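Local atomic coordinates of nucleoside hydrolase, putative (Trypanosoma brucei, PDB entry 3FZ0), a protein that belongs to the nucleoside hydrolase family and holds a calcium ion at a site lined by acidic side chains. Residues G16-I21 and V281-A286. The protein carries 2 engineered substitutions. Sequence-based numbering, arbitrary orientation.
With CA (calcium ion), chain G.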
ATOM      1  N   GLY B  16     -11.492  16.664  23.787  1.00 65.87           N
ATOM      2  CA  GLY B  16     -10.990  18.002  23.473  1.00 65.12           C
ATOM      3  C   GLY B  16     -12.049  19.096  23.643  1.00 65.21           C
ATOM      4  O   GLY B  16     -13.189  18.831  24.052  1.00 64.64           O
ATOM      5  N   GLY B  17     -11.662  20.332  23.308  1.00 64.91           N
ATOM      6  CA  GLY B  17     -12.525  21.496  23.458  1.00 64.02           C
ATOM      7  C   GLY B  17     -13.848  21.325  22.734  1.00 64.19           C
ATOM      8  O   GLY B  17     -14.923  21.515  23.329  1.00 64.42           O
ATOM      9  N   ASP B  18     -13.802  20.932  21.460  1.00 63.95           N
ATOM     10  CA  ASP B  18     -15.059  20.731  20.716  1.00 63.16           C
ATOM     11  C   ASP B  18     -15.860  19.499  21.162  1.00 62.54           C
ATOM     12  O   ASP B  18     -17.087  19.490  21.106  1.00 63.08           O
ATOM     13  CB  ASP B  18     -14.872  20.865  19.189  1.00 63.24           C
ATOM     14  CG  ASP B  18     -14.091  19.705  18.573  1.00 64.60           C
ATOM     15  OD1 ASP B  18     -12.980  19.378  19.080  1.00 64.39           O
ATOM     16  OD2 ASP B  18     -14.629  19.115  17.582  1.00 63.84           O
ATOM     17  N   ASP B  19     -15.183  18.485  21.681  1.00 62.04           N
ATOM     18  CA  ASP B  19     -15.891  17.401  22.375  1.00 61.51           C
ATOM     19  C   ASP B  19     -16.713  17.906  23.578  1.00 61.28           C
ATOM     20  O   ASP B  19     -17.838  17.449  23.823  1.00 61.72           O
ATOM     21  CB  ASP B  19     -14.907  16.341  22.858  1.00 61.44           C
ATOM     22  CG  ASP B  19     -14.090  15.750  21.736  1.00 62.88           C
ATOM     23  OD1 ASP B  19     -13.107  16.372  21.299  1.00 65.58           O
ATOM     24  OD2 ASP B  19     -14.411  14.632  21.269  1.00 63.30           O
ATOM     25  N   ALA B  20     -16.144  18.821  24.355  1.00 60.70           N
ATOM     26  CA  ALA B  20     -16.854  19.371  25.508  1.00 60.64           C
ATOM     27  C   ALA B  20     -18.098  20.138  25.075  1.00 60.48           C
ATOM     28  O   ALA B  20     -19.147  19.912  25.655  1.00 60.99           O
ATOM     29  CB  ALA B  20     -15.943  20.240  26.370  1.00 60.42           C
ATOM     30  N   ILE B  21     -17.982  21.031  24.081  1.00 59.99           N
ATOM     31  CA  ILE B  21     -19.141  21.762  23.539  1.00 59.89           C
ATOM     32  C   ILE B  21     -20.202  20.761  23.024  1.00 60.17           C
ATOM     33  O   ILE B  21     -21.400  20.945  23.248  1.00 60.13           O
ATOM     34  CB  ILE B  21     -18.751  22.737  22.365  1.00 60.16           C
ATOM     35  CG1 ILE B  21     -17.747  23.797  22.844  1.00 59.32           C
ATOM     36  CG2 ILE B  21     -20.029  23.389  21.719  1.00 58.85           C
ATOM     37  CD1 ILE B  21     -18.243  24.697  23.970  1.00 57.73           C
ATOM     38  N   VAL B 281     -16.298  24.072  14.985  1.00 67.20           N
ATOM     39  CA  VAL B 281     -16.528  23.223  16.163  1.00 66.40           C
ATOM     40  C   VAL B 281     -17.073  21.837  15.750  1.00 65.60           C
ATOM     41  O   VAL B 281     -18.211  21.510  16.018  1.00 65.76           O
ATOM     42  CB  VAL B 281     -17.489  23.927  17.177  1.00 66.45           C
ATOM     43  CG1 VAL B 281     -17.471  23.214  18.510  1.00 67.07           C
ATOM     44  CG2 VAL B 281     -17.080  25.367  17.382  1.00 66.53           C
ATOM     45  N   PRO B 282     -16.249  21.009  15.097  1.00 65.16           N
ATOM     46  CA  PRO B 282     -16.752  19.801  14.410  1.00 64.45           C
ATOM     47  C   PRO B 282     -17.602  18.857  15.230  1.00 64.45           C
ATOM     48  O   PRO B 282     -18.689  18.452  14.758  1.00 64.27           O
ATOM     49  CB  PRO B 282     -15.482  19.115  13.907  1.00 63.95           C
ATOM     50  CG  PRO B 282     -14.537  20.277  13.677  1.00 64.36           C
ATOM     51  CD  PRO B 282     -14.794  21.165  14.903  1.00 65.03           C
ATOM     52  N   ASP B 283     -17.140  18.470  16.424  1.00 64.25           N
ATOM     53  CA  ASP B 283     -17.925  17.497  17.227  1.00 63.56           C
ATOM     54  C   ASP B 283     -19.319  17.992  17.590  1.00 62.85           C
ATOM     55  O   ASP B 283     -20.239  17.191  17.697  1.00 63.00           O
ATOM     56  CB  ASP B 283     -17.172  17.098  18.483  1.00 63.91           C
ATOM     57  CG  ASP B 283     -15.919  16.321  18.175  1.00 65.39           C
ATOM     58  OD1 ASP B 283     -15.857  15.681  17.111  1.00 66.74           O
ATOM     59  OD2 ASP B 283     -14.978  16.341  18.996  1.00 65.49           O
ATOM     60  N   ALA B 284     -19.489  19.302  17.762  1.00 61.84           N
ATOM     61  CA  ALA B 284     -20.805  19.849  18.107  1.00 61.06           C
ATOM     62  C   ALA B 284     -21.755  19.681  16.940  1.00 60.73           C
ATOM     63  O   ALA B 284     -22.954  19.426  17.136  1.00 60.40           O
ATOM     64  CB  ALA B 284     -20.717  21.320  18.533  1.00 60.74           C
ATOM     65  N   VAL B 285     -21.224  19.799  15.721  1.00 60.15           N
ATOM     66  CA  VAL B 285     -22.038  19.630  14.520  1.00 59.54           C
ATOM     67  C   VAL B 285     -22.548  18.174  14.430  1.00 59.93           C
ATOM     68  O   VAL B 285     -23.709  17.900  14.083  1.00 60.47           O
ATOM     69  CB  VAL B 285     -21.269  20.103  13.227  1.00 59.70           C
ATOM     70  CG1 VAL B 285     -22.098  19.910  11.950  1.00 59.33           C
ATOM     71  CG2 VAL B 285     -20.871  21.561  13.322  1.00 57.95           C
ATOM     72  N   ALA B 286     -21.686  17.227  14.769  1.00 59.91           N
ATOM     73  CA  ALA B 286     -22.055  15.822  14.728  1.00 59.97           C
ATOM     74  C   ALA B 286     -23.164  15.525  15.753  1.00 60.24           C
ATOM     75  O   ALA B 286     -24.171  14.888  15.413  1.00 60.83           O
ATOM     76  CB  ALA B 286     -20.815  14.937  14.975  1.00 59.51           C
TER
HETATM   77 CA    CA G 400     -13.024  14.894  19.184  1.00 62.36          CA
HETATM   78  O   HOH W   1     -11.870  17.016  18.783  1.00 28.67           O
HETATM   79  O   HOH W   2     -13.327  15.087  16.916  1.00 33.86           O
HETATM   80  O   HOH W   3     -10.758  14.051  17.982  1.00 45.13           O
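Asp-18 reaches from the first turn of helix 17-27 to the start of helix 282-291. CB rests on the methyl CG1 of Val-281 at 3.6 Å. CG stands between the backbone N and the carbonyl carbon (chi1 71°), which turns the carboxylate toward the neighbouring helix start. OD2 accepts the amide of Asp-283, N to OD2 2.8 Å, in a nearly straight bond (167°) that arrives on the anti side, slightly out of the carboxylate plane; CD of Pro-282 lies against the same oxygen. OD2 also hydrogen-bonds a BTB molecule, probably from the crystallisation liquor, while OD1 accepts a hydrogen bond from a calcium-bound water, placing Asp-18 in the second shell of the metal. Its carboxylate is nearly parallel to, but displaced from, that of Asp-283, whose OD2 lies well out of its plane, and the two OD2 atoms, both acceptors, come within 3.1 Å. Such closeness is probably eased by the metal. Asp-19 grips the calcium ion with both oxygens, whereas Asp-283 binds through OD2 at 2.4 Å and accepts a hydrogen bond from another metal-bound water on OD1. This is the aspartate-rich calcium site of the nucleoside hydrolase fold, where helices pack against a mainly parallel sheet; Asp-14 and the carbonyl of Leu-134 complete it. The amide of Gly-16 hydrogen-bonds OD1 of Asp-19 from above the carboxylate plane and Thr-13 hydrogen-bonds OD2, so both oxygens have a further partner. Beyond the polar layer the helix segments, inclined at 30° with axes 7.4 Å apart, close on hydrocarbon: Ile-21 CG2 meets Ala-284 CB at 3.9 Å, and Ile-21 CB approaches Val-281 CG1. Leu-352, Ile-355 and Phe-348 of helix 345-356 continue this apolar patch.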